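Local coordinates for protein nitrite oxidoreductase subunit A (Kuenenia stuttgartiensis, PDB 7B04) that belongs to the molybdopterin oxidoreductase family, resembles the subunit NarG, and holds a molybdenum atom, two MD1 molecules and an iron/sulfur cluster, at residues Gly841-Val846 with Pro866-Asp871; Arg130-Leu135 with Pro727-Lys732; Asn570-Lys575 with Ile1079-Ile1084. All coordinates share one frame; numbering follows the deposited sequence.

From the N terminus, contact 2 opens first at Arg130-Leu135, and contact 3 opens at Asn570-Lys575 before Pro727-Lys732 closes contact 2, so these two loops cross. The short loop of contact 1, from Gly841-Val846 to Pro866-Asp871, lies wholly within the long span that Ile1079-Ile1084 finally closes. Contact 2 ties the approach to strand 135-137 to the loop leading into helix 734-749. Contact 3 joins the loop after strand 558-561 to the turn before strand 1083-1084. Contact 1 packs the end of helix 835-840 against the loop beyond strand 860-862. Contacts 1 and 2 lie on opposite sides of the chain's centre, their own centres about 56 Å apart.

Contact 1 of 3, residues Gly841-Val846 with Pro866-Asp871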
loop_
_atom_site.group_PDB
_atom_site.type_symbol
_atom_site.label_atom_id
_atom_site.label_comp_id
_atom_site.label_asym_id
_atom_site.label_seq_id
_atom_site.Cartn_x
_atom_site.Cartn_y
_atom_site.Cartn_z
ATOM N N GLY B 841 -27.302 29.233 10.178
ATOM C CA GLY B 841 -26.282 29.952 10.912
ATOM C C GLY B 841 -24.900 29.844 10.320
ATOM O O GLY B 841 -23.916 30.087 11.027
ATOM N N GLU B 842 -24.795 29.493 9.041
ATOM C CA GLU B 842 -23.517 29.268 8.383
ATOM C C GLU B 842 -23.336 30.195 7.186
ATOM O O GLU B 842 -22.607 29.869 6.247
ATOM C CB GLU B 842 -23.399 27.806 7.957
ATOM C CG GLU B 842 -22.592 26.926 8.902
ATOM C CD GLU B 842 -22.963 25.459 8.780
ATOM O OE1 GLU B 842 -24.141 25.122 9.026
ATOM O OE2 GLU B 842 -22.088 24.646 8.419
ATOM N N ASN B 843 -24.010 31.349 7.198
ATOM C CA ASN B 843 -23.778 32.344 6.154
ATOM C C ASN B 843 -22.328 32.810 6.154
ATOM O O ASN B 843 -21.724 32.989 5.089
ATOM C CB ASN B 843 -24.732 33.528 6.327
ATOM C CG ASN B 843 -24.680 34.126 7.719
ATOM O OD1 ASN B 843 -23.878 33.715 8.558
ATOM N ND2 ASN B 843 -25.538 35.107 7.971
ATOM N N PHE B 844 -21.755 33.009 7.334
ATOM C CA PHE B 844 -20.336 33.285 7.479
ATOM C C PHE B 844 -19.556 31.980 7.584
ATOM O O PHE B 844 -20.092 30.936 7.962
ATOM C CB PHE B 844 -20.069 34.135 8.721
ATOM C CG PHE B 844 -20.436 35.580 8.563
ATOM C CD1 PHE B 844 -19.569 36.463 7.946
ATOM C CD2 PHE B 844 -21.643 36.056 9.044
ATOM C CE1 PHE B 844 -19.900 37.794 7.804
ATOM C CE2 PHE B 844 -21.981 37.387 8.906
ATOM C CZ PHE B 844 -21.108 38.257 8.285
ATOM N N ILE B 845 -18.270 32.052 7.247
ATOM C CA ILE B 845 -17.366 30.927 7.469
ATOM C C ILE B 845 -17.055 30.910 8.964
ATOM O O ILE B 845 -16.222 31.676 9.450
ATOM C CB ILE B 845 -16.099 31.026 6.618
ATOM C CG1 ILE B 845 -16.459 30.955 5.132
ATOM C CG2 ILE B 845 -15.126 29.915 6.978
ATOM C CD1 ILE B 845 -15.317 31.300 4.206
ATOM N N VAL B 846 -17.740 30.039 9.696
ATOM C CA VAL B 846 -17.648 29.973 11.147
ATOM C C VAL B 846 -17.171 28.583 11.540
ATOM O O VAL B 846 -17.356 27.610 10.802
ATOM C CB VAL B 846 -19.008 30.308 11.805
ATOM C CG1 VAL B 846 -20.030 29.213 11.520
ATOM C CG2 VAL B 846 -18.857 30.549 13.303
ATOM N N PRO B 866 -23.254 39.273 15.848
ATOM C CA PRO B 866 -24.698 39.542 15.785
ATOM C C PRO B 866 -25.276 39.367 14.394
ATOM O O PRO B 866 -26.502 39.439 14.236
ATOM C CB PRO B 866 -24.804 41.000 16.251
ATOM C CG PRO B 866 -23.476 41.593 15.912
ATOM C CD PRO B 866 -22.472 40.493 16.115
ATOM N N TYR B 867 -24.434 39.142 13.390
ATOM C CA TYR B 867 -24.868 38.937 12.018
ATOM C C TYR B 867 -25.033 37.465 11.672
ATOM O O TYR B 867 -25.386 37.144 10.534
ATOM C CB TYR B 867 -23.875 39.616 11.075
ATOM C CG TYR B 867 -23.660 41.059 11.468
ATOM C CD1 TYR B 867 -24.736 41.858 11.834
ATOM C CD2 TYR B 867 -22.387 41.607 11.526
ATOM C CE1 TYR B 867 -24.556 43.170 12.215
ATOM C CE2 TYR B 867 -22.195 42.919 11.914
ATOM C CZ TYR B 867 -23.286 43.697 12.255
ATOM O OH TYR B 867 -23.110 45.008 12.634
ATOM N N ILE B 868 -24.763 36.572 12.618
ATOM C CA ILE B 868 -25.147 35.171 12.525
ATOM C C ILE B 868 -26.427 35.021 13.334
ATOM O O ILE B 868 -26.417 35.185 14.559
ATOM C CB ILE B 868 -24.044 34.238 13.042
ATOM C CG1 ILE B 868 -22.764 34.409 12.223
ATOM C CG2 ILE B 868 -24.516 32.791 13.013
ATOM C CD1 ILE B 868 -21.558 33.729 12.835
ATOM N N ARG B 869 -27.535 34.717 12.664
ATOM C CA ARG B 869 -28.845 34.626 13.309
ATOM C C ARG B 869 -29.481 33.293 12.947
ATOM O O ARG B 869 -30.415 33.230 12.138
ATOM C CB ARG B 869 -29.746 35.792 12.901
ATOM C CG ARG B 869 -28.993 37.042 12.498
ATOM C CD ARG B 869 -29.771 38.294 12.850
ATOM N NE ARG B 869 -29.055 39.501 12.451
ATOM C CZ ARG B 869 -29.531 40.401 11.599
ATOM N NH1 ARG B 869 -30.728 40.230 11.052
ATOM N NH2 ARG B 869 -28.809 41.470 11.290
ATOM N N PRO B 870 -29.000 32.204 13.531
ATOM C CA PRO B 870 -29.511 30.885 13.170
ATOM C C PRO B 870 -30.820 30.589 13.878
ATOM O O PRO B 870 -31.279 31.316 14.763
ATOM C CB PRO B 870 -28.412 29.938 13.654
ATOM C CG PRO B 870 -27.840 30.634 14.830
ATOM C CD PRO B 870 -27.909 32.114 14.519
ATOM N N ASP B 871 -31.463 29.498 13.471
ATOM C CA ASP B 871 -32.705 29.072 14.161
ATOM C C ASP B 871 -32.333 27.784 14.874
ATOM O O ASP B 871 -31.779 26.944 14.227
ATOM C CB ASP B 871 -33.894 28.922 13.209
ATOM C CG ASP B 871 -35.125 28.295 13.837
ATOM O OD1 ASP B 871 -35.014 27.801 14.933
ATOM O OD2 ASP B 871 -36.178 28.303 13.212
#
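The carbonyl oxygen of Tyr867 receives the side-chain amide of Asn843, with ND2 3.3 Å from O and the N-H...O angle 161°. The donor lies in the carbonyl plane and the oxygen close to the plane of the amide, although the two planes are turned against each other. A chi1 of 53° sets CG of Asn843 between its own N and carbonyl carbon, and from there OD1 turns back to accept the N-H of Phe844. Both ends of the amide are therefore engaged, which fixes its rotation.

The same Tyr867 oxygen lies in plane at the edge of the Phe844 ring, whose CE2 also meets Tyr867 CB at 3.6 Å. Ile868 fills the space beside it: its CG1 branch comes obliquely to Phe844 CD2 at 3.8 Å and carries CD1 on toward Val846 CG2, while its CG2 methyl rests on the carbonyl oxygen of Gly841. Met484 and His488 of helix 481-488 cover this apolar patch further. At the other end, CB of Pro870 sits 3.5 Å from CA of Gly841. Gly841, with a positive phi of 85° and two bonds back into the last turn, ends helix 835-840 in a Schellman motif, against which the 866-871 loop packs.

Contact 2 of 3, residues Arg130-Leu135 with Pro727-Lys732; sequences RLRYPL and PVYESK
An inverse gamma turn centred on Glu730 meets the loop leading into strand 135-137, and one backbone bond joins the two: Glu730 N donates to Arg132 O at 3.0 Å. The touching parts run in nearly the same direction, 19° apart.

Most of the contact is made by the ring of Tyr729, gripped between aliphatic parts of its neighbours. Arg132 CG stands over one face, 3.6 Å from the ring centroid and 13° off the normal, a CH-pi contact; Arg132 CD follows beyond it and reaches Tyr729 CE1 at 3.6 Å. Val728 CG1 lies on the opposite face, displaced toward the rim. Arg130 comes in obliquely, its CG 3.5 Å from Tyr729 CE2. Its CG is anti to the backbone N (chi1 -167°) and the chain bends at the next bond, so methylenes, not the charge, face the ring. The guanidinium planes of both arginines stand steeply to the ring, and neither stacks on it. Beside the turn, Glu730 extends fully and brings OE1 to 3.9 Å from Tyr133 CB.

The polar ends are held from outside: Arg130 by a salt bridge to Glu702 and by the carbonyls of Ile682 and Val125, Glu730 by a salt bridge to Arg171, which probably favours its charged form, and the hydroxyl of Tyr729 by the backbone oxygen of His200 of subunit C, which carries the contact to the subunit boundary.

Helix 174-191 packs on Pro134 and Glu730 through Trp174, while strand 693-696 supports Leu131 and Pro134 and pairs with strand 135-137, and the segment 727-732 leads on to helix 734-749.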
loop_
_atom_site.group_PDB
_atom_site.type_symbol
_atom_site.label_atom_id
_atom_site.label_comp_id
_atom_site.label_asym_id
_atom_site.label_seq_id
_atom_site.Cartn_x
_atom_site.Cartn_y
_atom_site.Cartn_z
ATOM N N ARG B 130 -10.895 -15.610 -5.804
ATOM C CA ARG B 130 -11.416 -15.271 -7.118
ATOM C C ARG B 130 -12.834 -15.784 -7.342
ATOM O O ARG B 130 -13.188 -16.892 -6.926
ATOM C CB ARG B 130 -10.492 -15.856 -8.183
ATOM C CG ARG B 130 -10.746 -15.336 -9.559
ATOM C CD ARG B 130 -10.109 -13.987 -9.728
ATOM N NE ARG B 130 -10.728 -13.260 -10.826
ATOM C CZ ARG B 130 -10.214 -13.195 -12.046
ATOM N NH1 ARG B 130 -10.841 -12.514 -12.993
ATOM N NH2 ARG B 130 -9.073 -13.815 -12.316
ATOM N N LEU B 131 -13.649 -14.963 -8.004
ATOM C CA LEU B 131 -14.934 -15.429 -8.504
ATOM C C LEU B 131 -14.707 -16.306 -9.729
ATOM O O LEU B 131 -13.911 -15.971 -10.610
ATOM C CB LEU B 131 -15.835 -14.250 -8.870
ATOM C CG LEU B 131 -16.681 -13.614 -7.768
ATOM C CD1 LEU B 131 -17.488 -12.455 -8.331
ATOM C CD2 LEU B 131 -17.595 -14.648 -7.133
ATOM N N ARG B 132 -15.406 -17.437 -9.786
ATOM C CA ARG B 132 -15.174 -18.411 -10.840
ATOM C C ARG B 132 -16.361 -18.638 -11.762
ATOM O O ARG B 132 -16.156 -19.082 -12.898
ATOM C CB ARG B 132 -14.763 -19.763 -10.240
ATOM C CG ARG B 132 -13.532 -19.712 -9.360
ATOM C CD ARG B 132 -13.119 -21.109 -8.930
ATOM N NE ARG B 132 -14.215 -21.829 -8.289
ATOM C CZ ARG B 132 -14.552 -21.693 -7.010
ATOM N NH1 ARG B 132 -13.876 -20.860 -6.231
ATOM N NH2 ARG B 132 -15.563 -22.389 -6.508
ATOM N N TYR B 133 -17.578 -18.332 -11.327
ATOM C CA TYR B 133 -18.776 -18.626 -12.097
ATOM C C TYR B 133 -19.933 -17.847 -11.491
ATOM O O TYR B 133 -19.871 -17.452 -10.320
ATOM C CB TYR B 133 -19.076 -20.135 -12.090
ATOM C CG TYR B 133 -18.893 -20.788 -10.735
ATOM C CD1 TYR B 133 -17.713 -21.441 -10.407
ATOM C CD2 TYR B 133 -19.900 -20.743 -9.779
ATOM C CE1 TYR B 133 -17.541 -22.037 -9.171
ATOM C CE2 TYR B 133 -19.739 -21.338 -8.542
ATOM C CZ TYR B 133 -18.558 -21.983 -8.242
ATOM O OH TYR B 133 -18.394 -22.573 -7.009
ATOM N N PRO B 134 -20.992 -17.594 -12.263
ATOM C CA PRO B 134 -22.126 -16.831 -11.726
ATOM C C PRO B 134 -22.737 -17.514 -10.511
ATOM O O PRO B 134 -22.817 -18.741 -10.438
ATOM C CB PRO B 134 -23.109 -16.784 -12.901
ATOM C CG PRO B 134 -22.252 -16.940 -14.109
ATOM C CD PRO B 134 -21.149 -17.873 -13.702
ATOM N N LEU B 135 -23.171 -16.699 -9.554
ATOM C CA LEU B 135 -23.725 -17.184 -8.301
ATOM C C LEU B 135 -25.128 -16.632 -8.090
ATOM O O LEU B 135 -25.400 -15.465 -8.391
ATOM C CB LEU B 135 -22.842 -16.792 -7.113
ATOM C CG LEU B 135 -21.450 -17.414 -7.041
ATOM C CD1 LEU B 135 -20.648 -16.786 -5.911
ATOM C CD2 LEU B 135 -21.562 -18.912 -6.853
ATOM N N PRO B 727 -9.547 -15.393 -20.033
ATOM C CA PRO B 727 -10.199 -15.445 -18.719
ATOM C C PRO B 727 -9.875 -16.730 -17.974
ATOM O O PRO B 727 -10.032 -17.836 -18.497
ATOM C CB PRO B 727 -11.688 -15.347 -19.063
ATOM C CG PRO B 727 -11.718 -14.603 -20.348
ATOM C CD PRO B 727 -10.500 -15.054 -21.104
ATOM N N VAL B 728 -9.416 -16.569 -16.732
ATOM C CA VAL B 728 -9.013 -17.713 -15.924
ATOM C C VAL B 728 -10.222 -18.578 -15.589
ATOM O O VAL B 728 -10.135 -19.812 -15.571
ATOM C CB VAL B 728 -8.288 -17.228 -14.657
ATOM C CG1 VAL B 728 -7.666 -18.386 -13.932
ATOM C CG2 VAL B 728 -7.226 -16.205 -15.017
ATOM N N TYR B 729 -11.366 -17.950 -15.329
ATOM C CA TYR B 729 -12.583 -18.689 -15.024
ATOM C C TYR B 729 -13.727 -18.233 -15.925
ATOM O O TYR B 729 -13.509 -17.480 -16.880
ATOM C CB TYR B 729 -12.940 -18.517 -13.548
ATOM C CG TYR B 729 -11.839 -18.937 -12.592
ATOM C CD1 TYR B 729 -11.616 -20.276 -12.302
ATOM C CD2 TYR B 729 -11.022 -17.991 -11.983
ATOM C CE1 TYR B 729 -10.612 -20.664 -11.430
ATOM C CE2 TYR B 729 -10.015 -18.370 -11.110
ATOM C CZ TYR B 729 -9.816 -19.708 -10.837
ATOM O OH TYR B 729 -8.818 -20.090 -9.969
ATOM N N GLU B 730 -14.950 -18.671 -15.623
ATOM C CA GLU B 730 -16.122 -18.378 -16.451
ATOM C C GLU B 730 -16.582 -16.942 -16.218
ATOM O O GLU B 730 -17.577 -16.667 -15.543
ATOM C CB GLU B 730 -17.239 -19.372 -16.165
ATOM C CG GLU B 730 -18.390 -19.303 -17.153
ATOM C CD GLU B 730 -19.469 -20.327 -16.867
ATOM O OE1 GLU B 730 -19.365 -21.032 -15.841
ATOM O OE2 GLU B 730 -20.423 -20.425 -17.667
ATOM N N SER B 731 -15.833 -16.006 -16.792
ATOM C CA SER B 731 -16.102 -14.584 -16.636
ATOM C C SER B 731 -16.417 -13.944 -17.982
ATOM O O SER B 731 -16.045 -14.456 -19.042
ATOM C CB SER B 731 -14.917 -13.858 -15.986
ATOM O OG SER B 731 -13.814 -13.791 -16.873
ATOM N N LYS B 732 -17.129 -12.819 -17.921
ATOM C CA LYS B 732 -17.484 -12.027 -19.088
ATOM C C LYS B 732 -17.066 -10.587 -18.842
ATOM O O LYS B 732 -16.758 -10.191 -17.714
ATOM C CB LYS B 732 -18.986 -12.072 -19.386
ATOM C CG LYS B 732 -19.537 -13.402 -19.853
ATOM C CD LYS B 732 -21.002 -13.249 -20.258
ATOM C CE LYS B 732 -21.648 -14.583 -20.592
ATOM N NZ LYS B 732 -21.077 -15.199 -21.816
#

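Contact 3 of 3, residues Asn570-Lys575 with Ile1079-Ile1084; sequences NFQASK and IGMKFI
Gln572 and Met1081 approach the opposite chain in contrasting ways: Gln572 turns in over the 1079-1081 backbone, whereas Met1081 touches by CB and CG and then leads away. Both share one face of the contact with Ser574, and the methyl of Ala573 points to the opposite one. In Gln572, chi1 near 180° swings CG away from the residue's own N, and the kink at chi2 (64°) folds the amide back over the Ile1079-Gly1080 peptide. The orientation of this amide is doubtful, and with it the weak bonds of its ends to Lys1076 and Lys1078.

The methyl of Ala573 lies across Gly1080, its CB 3.8 Å from CA. Met1081 bends at both chi2 and chi3, after CG has met Ala573 O at 3.6 Å and Ser574 CB at 4.1 Å. Ile1079 directs its CB away, although CG2 still comes to 4.0 Å from Phe571 O.

The backbone carries the polar part. Ala573 N donates to Ile1079 O at 2.7 Å, almost straight at 174°, and Met1081 N donates to Ala573 O at 2.8 Å. Ile410 of subunit B packs on Gln572 and Tyr407 of that subunit on Met1081, placing the contact beside a subunit interface. With Ala573 bonded to the residues before and after Gly1080, this is the pattern of a single parallel beta bridge, flanked by inverse gamma turns at Phe571 and Met1081.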
loop_
_atom_site.group_PDB
_atom_site.type_symbol
_atom_site.label_atom_id
_atom_site.label_comp_id
_atom_site.label_asym_id
_atom_site.label_seq_id
_atom_site.Cartn_x
_atom_site.Cartn_y
_atom_site.Cartn_z
ATOM N N ASN B 570 -14.647 14.884 -17.421
ATOM C CA ASN B 570 -13.629 14.948 -18.463
ATOM C C ASN B 570 -14.257 14.813 -19.839
ATOM O O ASN B 570 -13.778 15.418 -20.806
ATOM C CB ASN B 570 -12.578 13.862 -18.243
ATOM C CG ASN B 570 -11.525 14.267 -17.235
ATOM O OD1 ASN B 570 -11.019 15.388 -17.270
ATOM N ND2 ASN B 570 -11.187 13.355 -16.332
ATOM N N PHE B 571 -15.333 14.031 -19.947
ATOM C CA PHE B 571 -16.141 13.989 -21.162
ATOM C C PHE B 571 -17.105 15.174 -21.105
ATOM O O PHE B 571 -18.325 15.043 -20.979
ATOM C CB PHE B 571 -16.860 12.654 -21.289
ATOM C CG PHE B 571 -15.936 11.465 -21.297
ATOM C CD1 PHE B 571 -15.391 10.999 -22.483
ATOM C CD2 PHE B 571 -15.611 10.815 -20.117
ATOM C CE1 PHE B 571 -14.539 9.908 -22.493
ATOM C CE2 PHE B 571 -14.762 9.723 -20.121
ATOM C CZ PHE B 571 -14.224 9.270 -21.310
ATOM N N GLN B 572 -16.513 16.362 -21.197
ATOM C CA GLN B 572 -17.199 17.611 -20.903
ATOM C C GLN B 572 -18.051 18.044 -22.087
ATOM O O GLN B 572 -17.567 18.114 -23.222
ATOM C CB GLN B 572 -16.168 18.687 -20.562
ATOM C CG GLN B 572 -16.728 20.029 -20.127
ATOM C CD GLN B 572 -17.504 19.948 -18.830
ATOM O OE1 GLN B 572 -18.693 20.245 -18.790
ATOM N NE2 GLN B 572 -16.834 19.531 -17.763
ATOM N N ALA B 573 -19.324 18.323 -21.821
ATOM C CA ALA B 573 -20.267 18.719 -22.856
ATOM C C ALA B 573 -20.261 20.229 -23.056
ATOM O O ALA B 573 -20.137 20.996 -22.096
ATOM C CB ALA B 573 -21.679 18.252 -22.499
ATOM N N SER B 574 -20.401 20.648 -24.311
ATOM C CA SER B 574 -20.496 22.059 -24.662
ATOM C C SER B 574 -21.117 22.158 -26.053
ATOM O O SER B 574 -21.371 21.146 -26.712
ATOM C CB SER B 574 -19.134 22.758 -24.587
ATOM O OG SER B 574 -18.257 22.316 -25.605
ATOM N N LYS B 575 -21.358 23.395 -26.495
ATOM C CA LYS B 575 -21.976 23.612 -27.801
ATOM C C LYS B 575 -21.051 23.187 -28.937
ATOM O O LYS B 575 -21.457 22.434 -29.831
ATOM C CB LYS B 575 -22.379 25.079 -27.950
ATOM C CG LYS B 575 -23.117 25.636 -26.746
ATOM N N ILE B 1079 -21.027 17.781 -15.848
ATOM C CA ILE B 1079 -20.782 17.133 -17.134
ATOM C C ILE B 1079 -20.835 18.139 -18.281
ATOM O O ILE B 1079 -20.153 17.969 -19.300
ATOM C CB ILE B 1079 -21.791 15.993 -17.366
ATOM C CG1 ILE B 1079 -21.669 14.938 -16.268
ATOM C CG2 ILE B 1079 -21.577 15.350 -18.723
ATOM C CD1 ILE B 1079 -20.335 14.227 -16.253
ATOM N N GLY B 1080 -21.615 19.202 -18.121
ATOM C CA GLY B 1080 -21.814 20.177 -19.176
ATOM C C GLY B 1080 -21.390 21.572 -18.758
ATOM O O GLY B 1080 -21.436 21.925 -17.578
ATOM N N MET B 1081 -20.965 22.365 -19.743
ATOM C CA MET B 1081 -20.663 23.772 -19.503
ATOM C C MET B 1081 -21.969 24.532 -19.320
ATOM O O MET B 1081 -22.363 25.330 -20.178
ATOM C CB MET B 1081 -19.849 24.365 -20.656
ATOM C CG MET B 1081 -18.415 23.867 -20.736
ATOM S SD MET B 1081 -17.437 24.315 -19.288
ATOM C CE MET B 1081 -17.265 26.083 -19.516
ATOM N N LYS B 1082 -22.645 24.275 -18.204
ATOM C CA LYS B 1082 -23.951 24.849 -17.926
ATOM C C LYS B 1082 -24.110 24.986 -16.420
ATOM O O LYS B 1082 -23.298 24.485 -15.637
ATOM C CB LYS B 1082 -25.074 23.988 -18.513
ATOM C CG LYS B 1082 -25.127 22.588 -17.927
ATOM C CD LYS B 1082 -26.170 21.726 -18.616
ATOM C CE LYS B 1082 -26.186 20.322 -18.031
ATOM N NZ LYS B 1082 -27.180 19.446 -18.710
ATOM N N PHE B 1083 -25.170 25.678 -16.023
ATOM C CA PHE B 1083 -25.473 25.911 -14.622
ATOM C C PHE B 1083 -26.740 25.173 -14.224
ATOM O O PHE B 1083 -27.610 24.895 -15.056
ATOM C CB PHE B 1083 -25.647 27.400 -14.327
ATOM C CG PHE B 1083 -24.397 28.199 -14.505
ATOM C CD1 PHE B 1083 -23.397 28.167 -13.548
ATOM C CD2 PHE B 1083 -24.217 28.978 -15.635
ATOM C CE1 PHE B 1083 -22.242 28.901 -13.714
ATOM C CE2 PHE B 1083 -23.063 29.715 -15.805
ATOM C CZ PHE B 1083 -22.075 29.673 -14.845
ATOM N N ILE B 1084 -26.834 24.857 -12.934
ATOM C CA ILE B 1084 -28.003 24.205 -12.365
ATOM C C ILE B 1084 -28.248 24.782 -10.977
ATOM O O ILE B 1084 -27.403 25.473 -10.402
ATOM C CB ILE B 1084 -27.838 22.676 -12.265
ATOM C CG1 ILE B 1084 -26.645 22.363 -11.379
ATOM C CG2 ILE B 1084 -27.676 22.024 -13.628
ATOM C CD1 ILE B 1084 -26.599 20.948 -10.977
#